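Local coordinates for protein D,D-dipeptidase/D,D-carboxypeptidase (PDB 4MUQ) that is a zinc-dependent D,D-dipeptidase of vancomycin resistance that probably also acts as a D,D-carboxypeptidase, at residues M3-L8 and K224-I229; L18-K23 and F185-Y190; N30-L35 and L46-V51. One frame throughout, in Å; residues are numbered along the deposited sequence. Where two conformers were deposited one is given.

Contact 1 of 3, residues M3-L8 and K224-I229; sequences MKTIEL and KTLIKI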
loop_
_atom_site.group_PDB
_atom_site.type_symbol
_atom_site.label_atom_id
_atom_site.label_comp_id
_atom_site.label_asym_id
_atom_site.label_seq_id
_atom_site.Cartn_x
_atom_site.Cartn_y
_atom_site.Cartn_z
ATOM N N MET A 3 -2.722 14.588 -26.985
ATOM C CA MET A 3 -3.177 14.367 -25.622
ATOM C C MET A 3 -4.465 13.566 -25.688
ATOM O O MET A 3 -5.239 13.719 -26.628
ATOM C CB MET A 3 -3.429 15.706 -24.924
ATOM C CG MET A 3 -2.209 16.622 -24.854
ATOM S SD MET A 3 -0.907 15.970 -23.788
ATOM C CE MET A 3 -1.795 15.805 -22.240
ATOM N N LYS A 4 -4.694 12.697 -24.710
ATOM C CA LYS A 4 -5.948 11.954 -24.668
ATOM C C LYS A 4 -6.696 12.216 -23.368
ATOM O O LYS A 4 -6.090 12.481 -22.330
ATOM C CB LYS A 4 -5.706 10.457 -24.864
ATOM C CG LYS A 4 -4.925 9.802 -23.744
ATOM C CD LYS A 4 -4.504 8.386 -24.114
ATOM C CE LYS A 4 -5.700 7.465 -24.318
ATOM N NZ LYS A 4 -5.836 6.486 -23.198
ATOM N N THR A 5 -8.020 12.140 -23.440
ATOM C CA THR A 5 -8.867 12.436 -22.296
ATOM C C THR A 5 -9.335 11.161 -21.616
ATOM O O THR A 5 -9.794 10.223 -22.271
ATOM C CB THR A 5 -10.094 13.266 -22.719
ATOM O OG1 THR A 5 -9.652 14.433 -23.416
ATOM C CG2 THR A 5 -10.905 13.690 -21.504
ATOM N N ILE A 6 -9.205 11.140 -20.296
ATOM C CA ILE A 6 -9.695 10.036 -19.486
ATOM C C ILE A 6 -10.877 10.539 -18.674
ATOM O O ILE A 6 -10.781 11.545 -17.970
ATOM C CB ILE A 6 -8.606 9.526 -18.532
ATOM C CG1 ILE A 6 -7.305 9.246 -19.294
ATOM C CG2 ILE A 6 -9.079 8.285 -17.771
ATOM C CD1 ILE A 6 -7.396 8.100 -20.283
ATOM N N GLU A 7 -11.996 9.836 -18.790
ATOM C CA GLU A 7 -13.223 10.215 -18.115
ATOM C C GLU A 7 -13.522 9.218 -17.000
ATOM O O GLU A 7 -13.713 8.029 -17.260
ATOM C CB GLU A 7 -14.350 10.228 -19.140
ATOM C CG GLU A 7 -15.701 10.658 -18.633
ATOM C CD GLU A 7 -16.717 10.707 -19.757
ATOM O OE1 GLU A 7 -17.522 9.758 -19.867
ATOM O OE2 GLU A 7 -16.698 11.684 -20.538
ATOM N N LEU A 8 -13.563 9.699 -15.761
ATOM C CA LEU A 8 -13.739 8.810 -14.614
ATOM C C LEU A 8 -15.016 9.087 -13.829
ATOM O O LEU A 8 -15.369 10.239 -13.583
ATOM C CB LEU A 8 -12.538 8.907 -13.671
ATOM C CG LEU A 8 -11.163 8.609 -14.265
ATOM C CD1 LEU A 8 -10.518 9.869 -14.803
ATOM C CD2 LEU A 8 -10.266 7.966 -13.248
ATOM N N LYS A 224 -18.622 13.098 -13.467
ATOM C CA LYS A 224 -17.476 12.665 -14.257
ATOM C C LYS A 224 -16.298 13.612 -14.081
ATOM O O LYS A 224 -16.445 14.832 -14.176
ATOM C CB LYS A 224 -17.843 12.574 -15.741
ATOM C CG LYS A 224 -18.556 11.290 -16.132
ATOM C CD LYS A 224 -19.246 11.429 -17.477
ATOM C CE LYS A 224 -20.000 10.155 -17.832
ATOM N NZ LYS A 224 -21.113 9.866 -16.878
ATOM N N THR A 225 -15.129 13.038 -13.836
ATOM C CA THR A 225 -13.901 13.802 -13.711
ATOM C C THR A 225 -13.117 13.624 -15.002
ATOM O O THR A 225 -12.976 12.505 -15.498
ATOM C CB THR A 225 -13.074 13.312 -12.506
ATOM O OG1 THR A 225 -13.827 13.518 -11.305
ATOM C CG2 THR A 225 -11.757 14.066 -12.396
ATOM N N LEU A 226 -12.624 14.724 -15.558
ATOM C CA LEU A 226 -11.872 14.659 -16.802
ATOM C C LEU A 226 -10.386 14.889 -16.566
ATOM O O LEU A 226 -9.987 15.877 -15.948
ATOM C CB LEU A 226 -12.419 15.670 -17.802
ATOM C CG LEU A 226 -13.904 15.476 -18.090
ATOM C CD1 LEU A 226 -14.426 16.635 -18.928
ATOM C CD2 LEU A 226 -14.128 14.159 -18.801
ATOM N N ILE A 227 -9.579 13.960 -17.063
ATOM C CA ILE A 227 -8.129 14.007 -16.918
ATOM C C ILE A 227 -7.528 13.905 -18.311
ATOM O O ILE A 227 -8.014 13.134 -19.141
ATOM C CB ILE A 227 -7.625 12.837 -16.050
ATOM C CG1 ILE A 227 -8.150 12.975 -14.619
ATOM C CG2 ILE A 227 -6.106 12.776 -16.039
ATOM C CD1 ILE A 227 -7.715 11.854 -13.691
ATOM N N LYS A 228 -6.498 14.695 -18.597
ATOM C CA LYS A 228 -5.815 14.537 -19.876
ATOM C C LYS A 228 -4.395 13.984 -19.730
ATOM O O LYS A 228 -3.654 14.340 -18.811
ATOM C CB LYS A 228 -5.860 15.815 -20.720
ATOM C CG LYS A 228 -5.201 17.019 -20.099
ATOM C CD LYS A 228 -5.100 18.125 -21.130
ATOM C CE LYS A 228 -4.231 19.253 -20.633
ATOM N NZ LYS A 228 -2.871 18.786 -20.245
ATOM N N ILE A 229 -4.045 13.091 -20.651
ATOM C CA ILE A 229 -2.818 12.313 -20.586
ATOM C C ILE A 229 -2.165 12.347 -21.959
ATOM O O ILE A 229 -2.861 12.314 -22.973
ATOM C CB ILE A 229 -3.137 10.841 -20.263
ATOM C CG1 ILE A 229 -3.988 10.727 -18.995
ATOM C CG2 ILE A 229 -1.868 10.020 -20.132
ATOM C CD1 ILE A 229 -3.236 11.012 -17.713
#
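E7 and K224 lie across each other near one end of the antiparallel pairing between 3-8 and 224-229. The E7 side chain leaves the backbone with CG anti to N (chi1 -177°) and runs on extended, which carries it toward the other strand. Its CB lies 4.0 Å from CD2 of L226, and CG touches both that methyl and CD of K224, each 3.8 Å away. CD lies 3.5 Å from K224 CD, OE1 comes within 3.2 Å of K224 CE, and OE2 is 4.0 Å from both L226 CD2 and K224 CD. NZ of K224 bends onward to a salt bridge with E9. The methylenes and carboxylate of E7 thus pack on the aliphatic stem of K224, with no salt bridge between the two, as suits long amphipathic chains on an exposed face. The opposite face is largely apolar: L8 CD1 meets I227 CD1 at 3.6 Å, and I6 CG1 meets I229 CG1, beta branching suiting extended backbone. K4, I6 and L8 each exchange two backbone hydrogen bonds with I229, I227 and T225; the I6 N to I227 O bond is nearly straight (2.6 Å, 179°). K228 NZ, on the E7 side, forms a salt bridge with E199. The face bearing I6, L8, I227 and I229 packs on the four-stranded sheet, against Y216 and V218 (strand 213-219), Y235 and I237 (234-239) and F245, V247 and I249 (244-250).

Contact 2 of 3, residues L18-K23 and F185-Y190; sequences LLLVNK and FSLEEY. With PE3 (3,6,9,12,15,18,21,24,27,30,33,36,39-tridecaoxahentetracontane-1,41-diol), chain H.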
loop_
_atom_site.group_PDB
_atom_site.type_symbol
_atom_site.label_atom_id
_atom_site.label_comp_id
_atom_site.label_asym_id
_atom_site.label_seq_id
_atom_site.Cartn_x
_atom_site.Cartn_y
_atom_site.Cartn_z
ATOM N N LEU A 18 -3.151 3.693 -4.538
ATOM C CA LEU A 18 -2.915 4.737 -3.542
ATOM C C LEU A 18 -4.082 4.991 -2.591
ATOM O O LEU A 18 -4.137 6.035 -1.938
ATOM C CB LEU A 18 -2.479 6.037 -4.221
ATOM C CG LEU A 18 -1.053 6.005 -4.772
ATOM C CD1 LEU A 18 -0.824 7.110 -5.786
ATOM C CD2 LEU A 18 -0.080 6.158 -3.608
ATOM N N LEU A 19 -4.999 4.034 -2.474
ATOM C CA LEU A 19 -6.094 4.197 -1.532
ATOM C C LEU A 19 -5.583 4.409 -0.122
ATOM O O LEU A 19 -4.783 3.612 0.387
ATOM C CB LEU A 19 -6.988 2.952 -1.510
ATOM C CG LEU A 19 -7.664 2.604 -2.829
ATOM C CD1 LEU A 19 -8.429 1.304 -2.669
ATOM C CD2 LEU A 19 -8.591 3.737 -3.305
ATOM N N LEU A 20 -6.081 5.444 0.541
ATOM C CA LEU A 20 -5.851 5.582 1.969
ATOM C C LEU A 20 -6.992 4.910 2.726
ATOM O O LEU A 20 -8.130 5.394 2.706
ATOM C CB LEU A 20 -5.760 7.057 2.356
ATOM C CG LEU A 20 -5.563 7.315 3.854
ATOM C CD1 LEU A 20 -4.286 6.649 4.367
ATOM C CD2 LEU A 20 -5.512 8.793 4.130
ATOM N N VAL A 21 -6.698 3.779 3.368
ATOM C CA VAL A 21 -7.699 2.998 4.091
ATOM C C VAL A 21 -7.313 3.010 5.560
ATOM O O VAL A 21 -6.227 2.550 5.926
ATOM C CB VAL A 21 -7.739 1.540 3.601
ATOM C CG1 VAL A 21 -8.786 0.736 4.374
ATOM C CG2 VAL A 21 -8.038 1.498 2.108
ATOM N N ASN A 22 -8.153 3.608 6.390
ATOM C CA ASN A 22 -7.861 3.712 7.819
ATOM C C ASN A 22 -9.172 3.902 8.578
ATOM O O ASN A 22 -10.255 3.739 7.994
ATOM C CB ASN A 22 -6.796 4.793 8.105
ATOM C CG ASN A 22 -7.277 6.207 7.825
ATOM O OD1 ASN A 22 -8.478 6.464 7.715
ATOM N ND2 ASN A 22 -6.341 7.133 7.735
ATOM N N LYS A 23 -9.105 4.239 9.862
ATOM C CA LYS A 23 -10.322 4.379 10.657
ATOM C C LYS A 23 -11.261 5.426 10.062
ATOM O O LYS A 23 -12.479 5.259 10.082
ATOM C CB LYS A 23 -10.000 4.733 12.110
ATOM C CG LYS A 23 -11.230 4.819 13.001
ATOM C CD LYS A 23 -10.869 5.280 14.405
ATOM C CE LYS A 23 -12.104 5.355 15.291
ATOM N NZ LYS A 23 -11.813 6.029 16.589
ATOM N N PHE A 185 7.347 10.111 5.279
ATOM C CA PHE A 185 5.887 10.224 5.299
ATOM C C PHE A 185 5.197 8.906 5.578
ATOM O O PHE A 185 5.540 7.886 4.979
ATOM C CB PHE A 185 5.373 10.673 3.928
ATOM C CG PHE A 185 5.567 12.127 3.625
ATOM C CD1 PHE A 185 5.747 13.062 4.630
ATOM C CD2 PHE A 185 5.547 12.557 2.300
ATOM C CE1 PHE A 185 5.905 14.413 4.315
ATOM C CE2 PHE A 185 5.704 13.895 1.976
ATOM C CZ PHE A 185 5.886 14.823 2.981
ATOM N N SER A 186 4.189 8.947 6.444
ATOM C CA SER A 186 3.156 7.921 6.474
ATOM C C SER A 186 2.289 8.094 5.230
ATOM O O SER A 186 2.338 9.146 4.571
ATOM C CB SER A 186 2.279 8.090 7.712
ATOM O OG SER A 186 1.573 9.327 7.677
ATOM N N LEU A 187 1.470 7.100 4.924
ATOM C CA LEU A 187 0.555 7.226 3.787
ATOM C C LEU A 187 -0.438 8.372 3.996
ATOM O O LEU A 187 -0.782 9.066 3.036
ATOM C CB LEU A 187 -0.153 5.902 3.478
ATOM C CG LEU A 187 -1.034 5.911 2.218
ATOM C CD1 LEU A 187 -0.240 6.309 0.957
ATOM C CD2 LEU A 187 -1.655 4.541 2.044
ATOM N N GLU A 188 -0.878 8.589 5.236
ATOM C CA GLU A 188 -1.735 9.737 5.567
ATOM C C GLU A 188 -1.079 11.048 5.139
ATOM O O GLU A 188 -1.710 11.894 4.496
ATOM C CB GLU A 188 -2.011 9.786 7.074
ATOM C CG GLU A 188 -3.070 8.783 7.569
ATOM C CD GLU A 188 -2.581 7.342 7.689
ATOM O OE1 GLU A 188 -1.360 7.088 7.595
ATOM O OE2 GLU A 188 -3.449 6.456 7.874
ATOM N N GLU A 189 0.187 11.217 5.502
ATOM C CA GLU A 189 0.903 12.430 5.153
ATOM C C GLU A 189 1.065 12.583 3.644
ATOM O O GLU A 189 0.880 13.679 3.120
ATOM C CB GLU A 189 2.256 12.463 5.861
ATOM C CG GLU A 189 2.158 12.764 7.348
ATOM C CD GLU A 189 3.410 12.371 8.096
ATOM O OE1 GLU A 189 3.679 11.155 8.180
ATOM O OE2 GLU A 189 4.122 13.274 8.593
ATOM N N TYR A 190 1.397 11.493 2.958
ATOM C CA TYR A 190 1.575 11.541 1.509
ATOM C C TYR A 190 0.266 11.910 0.805
ATOM O O TYR A 190 0.263 12.659 -0.173
ATOM C CB TYR A 190 2.120 10.213 0.979
ATOM C CG TYR A 190 2.478 10.266 -0.489
ATOM C CD1 TYR A 190 3.462 11.125 -0.946
ATOM C CD2 TYR A 190 1.831 9.453 -1.420
ATOM C CE1 TYR A 190 3.793 11.190 -2.290
ATOM C CE2 TYR A 190 2.166 9.505 -2.773
ATOM C CZ TYR A 190 3.149 10.378 -3.193
ATOM O OH TYR A 190 3.509 10.451 -4.524
HETATM O O43 PE3 H . -8.404 11.580 13.267
HETATM C C42 PE3 H . -7.473 10.565 12.882
HETATM C C41 PE3 H . -7.129 9.616 14.044
HETATM O O40 PE3 H . -6.206 8.637 13.511
HETATM C C39 PE3 H . -6.971 8.075 12.445
HETATM C C38 PE3 H . -6.406 7.029 11.548
HETATM O O37 PE3 H . -7.525 6.830 10.677
#
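N22 and E188 approach from opposite directions and join through a single hydrogen bond, ND2 to OE2, 3.0 Å long and nearly straight at 175°. The bend at chi2 of E188 (77°) brings its carboxylate back toward the loop. Amide and carboxylate are almost coplanar, 10° apart, and the N-H uses the anti lone pair of OE2, on the side away from OE1. L20 CD1 lies 3.6 Å from the same oxygen and 4.0 Å from L187 CG, so a leucine methyl packs beside the polar pair. L187 in turn sends CD2 to the carbonyl oxygen of L19, and L18 CD2 touches the edge of the Y190 ring at CE2, 4.1 Å away. Branched leucines suit this buried seam between a loop and the first turn of a helix.

Beyond these contacts, R151 forms a salt bridge with OE1 of E188. N22 is tied to the chain that follows by weak bonds from N24 N and Y25 N to OD1, while its backbone oxygen accepts from H105 ND1. The helix start is set by a capping box: S186 OG accepts from E189 N (3.2 Å), and E189 OE1 receives S186 N and OG. H176 holds the Y190 hydroxyl. With R151 on one oxygen and an amide N-H on the other, the E188 carboxylate has both oxygens engaged, which would probably favour its ionised form.

Contact 3 of 3, residues N30-L35 and L46-V51; sequences NNVKGL and LMKRDV. With PE3 (3,6,9,12,15,18,21,24,27,30,33,36,39-tridecaoxahentetracontane-1,41-diol), chain K.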
loop_
_atom_site.group_PDB
_atom_site.type_symbol
_atom_site.label_atom_id
_atom_site.label_comp_id
_atom_site.label_asym_id
_atom_site.label_seq_id
_atom_site.Cartn_x
_atom_site.Cartn_y
_atom_site.Cartn_z
ATOM N N ASN A 30 -15.217 -3.716 -2.421
ATOM C CA ASN A 30 -14.657 -4.973 -1.938
ATOM C C ASN A 30 -14.171 -5.845 -3.085
ATOM O O ASN A 30 -13.470 -6.839 -2.877
ATOM C CB ASN A 30 -15.698 -5.738 -1.111
ATOM C CG ASN A 30 -17.037 -5.892 -1.836
ATOM O OD1 ASN A 30 -17.120 -5.789 -3.063
ATOM N ND2 ASN A 30 -18.093 -6.145 -1.070
ATOM N N ASN A 31 -14.543 -5.450 -4.297
ATOM C CA ASN A 31 -14.377 -6.283 -5.479
ATOM C C ASN A 31 -12.945 -6.336 -5.999
ATOM O O ASN A 31 -12.699 -6.090 -7.181
ATOM C CB ASN A 31 -15.320 -5.805 -6.586
ATOM C CG ASN A 31 -15.542 -6.852 -7.657
ATOM O OD1 ASN A 31 -15.311 -8.040 -7.434
ATOM N ND2 ASN A 31 -15.995 -6.417 -8.827
ATOM N N VAL A 32 -12.009 -6.660 -5.113
ATOM C CA VAL A 32 -10.626 -6.894 -5.504
ATOM C C VAL A 32 -10.575 -8.083 -6.436
ATOM O O VAL A 32 -11.159 -9.128 -6.148
ATOM C CB VAL A 32 -9.730 -7.247 -4.289
ATOM C CG1 VAL A 32 -8.280 -7.383 -4.718
ATOM C CG2 VAL A 32 -9.850 -6.197 -3.217
ATOM N N LYS A 33 -9.887 -7.926 -7.559
ATOM C CA LYS A 33 -9.598 -9.074 -8.407
ATOM C C LYS A 33 -8.138 -9.099 -8.840
ATOM O O LYS A 33 -7.358 -8.203 -8.506
ATOM C CB LYS A 33 -10.553 -9.154 -9.604
ATOM C CG LYS A 33 -11.977 -9.507 -9.195
ATOM C CD LYS A 33 -12.865 -9.828 -10.379
ATOM C CE LYS A 33 -14.205 -9.120 -10.240
ATOM N NZ LYS A 33 -15.171 -9.499 -11.309
ATOM N N GLY A 34 -7.768 -10.140 -9.574
ATOM C CA GLY A 34 -6.381 -10.341 -9.929
ATOM C C GLY A 34 -5.579 -10.848 -8.741
ATOM O O GLY A 34 -4.364 -10.667 -8.697
ATOM N N LEU A 35 -6.253 -11.483 -7.782
ATOM C CA LEU A 35 -5.561 -12.066 -6.635
ATOM C C LEU A 35 -4.920 -13.364 -7.056
ATOM O O LEU A 35 -5.541 -14.176 -7.754
ATOM C CB LEU A 35 -6.523 -12.329 -5.473
ATOM C CG LEU A 35 -7.066 -11.086 -4.781
ATOM C CD1 LEU A 35 -8.117 -11.456 -3.737
ATOM C CD2 LEU A 35 -5.936 -10.293 -4.127
ATOM N N LEU A 46 -2.743 -14.854 -0.520
ATOM C CA LEU A 46 -2.967 -14.207 -1.812
ATOM C C LEU A 46 -2.599 -12.744 -1.768
ATOM O O LEU A 46 -2.639 -12.119 -0.711
ATOM C CB LEU A 46 -4.441 -14.322 -2.201
ATOM C CG LEU A 46 -5.079 -15.703 -2.112
ATOM C CD1 LEU A 46 -6.545 -15.624 -2.520
ATOM C CD2 LEU A 46 -4.326 -16.694 -2.994
ATOM N N MET A 47 -2.198 -12.207 -2.925
ATOM C CA MET A 47 -1.933 -10.779 -3.101
ATOM C C MET A 47 -2.371 -10.396 -4.501
ATOM O O MET A 47 -2.519 -11.261 -5.363
ATOM C CB MET A 47 -0.438 -10.469 -2.974
ATOM C CG MET A 47 0.156 -10.699 -1.599
ATOM S SD MET A 47 -0.502 -9.607 -0.349
ATOM C CE MET A 47 0.262 -8.050 -0.815
ATOM N N LYS A 48 -2.545 -9.103 -4.745
ATOM C CA LYS A 48 -2.745 -8.676 -6.124
ATOM C C LYS A 48 -1.534 -9.122 -6.950
ATOM O O LYS A 48 -0.385 -9.070 -6.468
ATOM C CB LYS A 48 -2.928 -7.159 -6.223
ATOM C CG LYS A 48 -4.270 -6.650 -5.693
ATOM C CD LYS A 48 -4.558 -5.235 -6.173
ATOM C CE LYS A 48 -4.721 -5.180 -7.689
ATOM N NZ LYS A 48 -6.038 -5.728 -8.142
ATOM N N ARG A 49 -1.794 -9.566 -8.179
ATOM C CA ARG A 49 -0.781 -10.174 -9.035
ATOM C C ARG A 49 0.480 -9.322 -9.182
ATOM O O ARG A 49 1.597 -9.821 -9.005
ATOM C CB ARG A 49 -1.367 -10.479 -10.419
ATOM C CG ARG A 49 -0.376 -11.122 -11.396
ATOM C CD ARG A 49 -1.012 -11.398 -12.759
ATOM N NE ARG A 49 -1.775 -12.646 -12.780
ATOM C CZ ARG A 49 -3.102 -12.724 -12.703
ATOM N NH1 ARG A 49 -3.834 -11.620 -12.600
ATOM N NH2 ARG A 49 -3.700 -13.912 -12.733
ATOM N N ASP A 50 0.319 -8.046 -9.508
ATOM C CA ASP A 50 1.488 -7.197 -9.712
ATOM C C ASP A 50 2.272 -7.000 -8.415
ATOM O O ASP A 50 3.500 -6.903 -8.432
ATOM C CB ASP A 50 1.094 -5.867 -10.364
ATOM C CG ASP A 50 0.518 -6.053 -11.759
ATOM O OD1 ASP A 50 0.888 -7.043 -12.432
ATOM O OD2 ASP A 50 -0.310 -5.216 -12.177
ATOM N N VAL A 51 1.565 -6.989 -7.291
ATOM C CA VAL A 51 2.194 -6.873 -5.979
ATOM C C VAL A 51 2.991 -8.149 -5.608
ATOM O O VAL A 51 4.109 -8.077 -5.076
ATOM C CB VAL A 51 1.151 -6.542 -4.896
ATOM C CG1 VAL A 51 1.823 -6.330 -3.569
ATOM C CG2 VAL A 51 0.362 -5.290 -5.287
HETATM O O43 PE3 K . -7.408 -12.103 -12.899
HETATM C C42 PE3 K . -8.746 -12.194 -13.402
HETATM C C41 PE3 K . -9.619 -13.002 -12.437
HETATM O O40 PE3 K . -9.610 -12.327 -11.166
HETATM C C39 PE3 K . -10.418 -12.931 -10.126
HETATM C C38 PE3 K . -10.139 -14.356 -9.623
HETATM O O37 PE3 K . -10.260 -15.387 -10.614
#
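V32 opens the contact from the loop side, its CG1 resting 4.2 Å from CG of K48, the two side chains crossing at a slant. Valine suits the place because one apolar methyl can rest on the aliphatic part of the lysine. At K33 it is the backbone that engages: its carbonyl oxygen accepts from K48 NZ at 2.8 Å, almost in line with the C=O bond (165°). The K48 chain starts away from the loop, and bends at chi3 and chi4 fold the ammonium group back to reach that oxygen. CB of K33 leaves away from 46-51, and CB, CG and CD run beside a bound polyethylene glycol fragment.

G34 follows with positive phi (75°), a conformation easily adopted without a side chain. Its oxygen accepts from R49 N at 2.8 Å, although the hydrogen bond is bent, 137° at the hydrogen. Its own N-H makes a long hydrogen bond, 3.3 Å from N to O40 of the glycol. That fragment also places O43 in the plane of the R49 guanidinium, at its edge, 3.6 Å from NH1. L35 then enters strand geometry as a non-hydrogen-bonded antiparallel partner of K48, and its CA touches M47 O at 3.4 Å in a CA-H...O contact. Its CD2 lies against the peptide between M47 and K48, while CB meets L46 CB, apolar carbon suiting both positions.

The pairing begins the two-stranded antiparallel sheet of 35-39 and 45-48, continued by the backbone bonding of M47 with V36. K48 occupies the N-cap position of helix 49-62 and bonds through its backbone to G111. L35 and L46 both lie on Y74. The M47 side chain is about 6 Å from that of H108, a zinc ligand, so this small sheet borders the metal site.

Along the chain the three contacts are nested: 30-35 with 46-51 lies within the loop closed by 18-23 with 185-190, and both lie within that closed by contact 1. None touches another. Contact 1 is centred about 25 Å from each of the others, whereas the centres of contacts 2 and 3 are about 19 Å apart. In contacts 2 and 3, two separate parts of the stretch between strand 3-9 and strand 35-39 pack on the start of helix 187-194 and on strand 45-48 with the start of helix 49-62. With L187 about 9 Å from H168 and M47 about 6 Å from H108, side chain to side chain, they border the catalytic part; contact 1 belongs to the peripheral sheet.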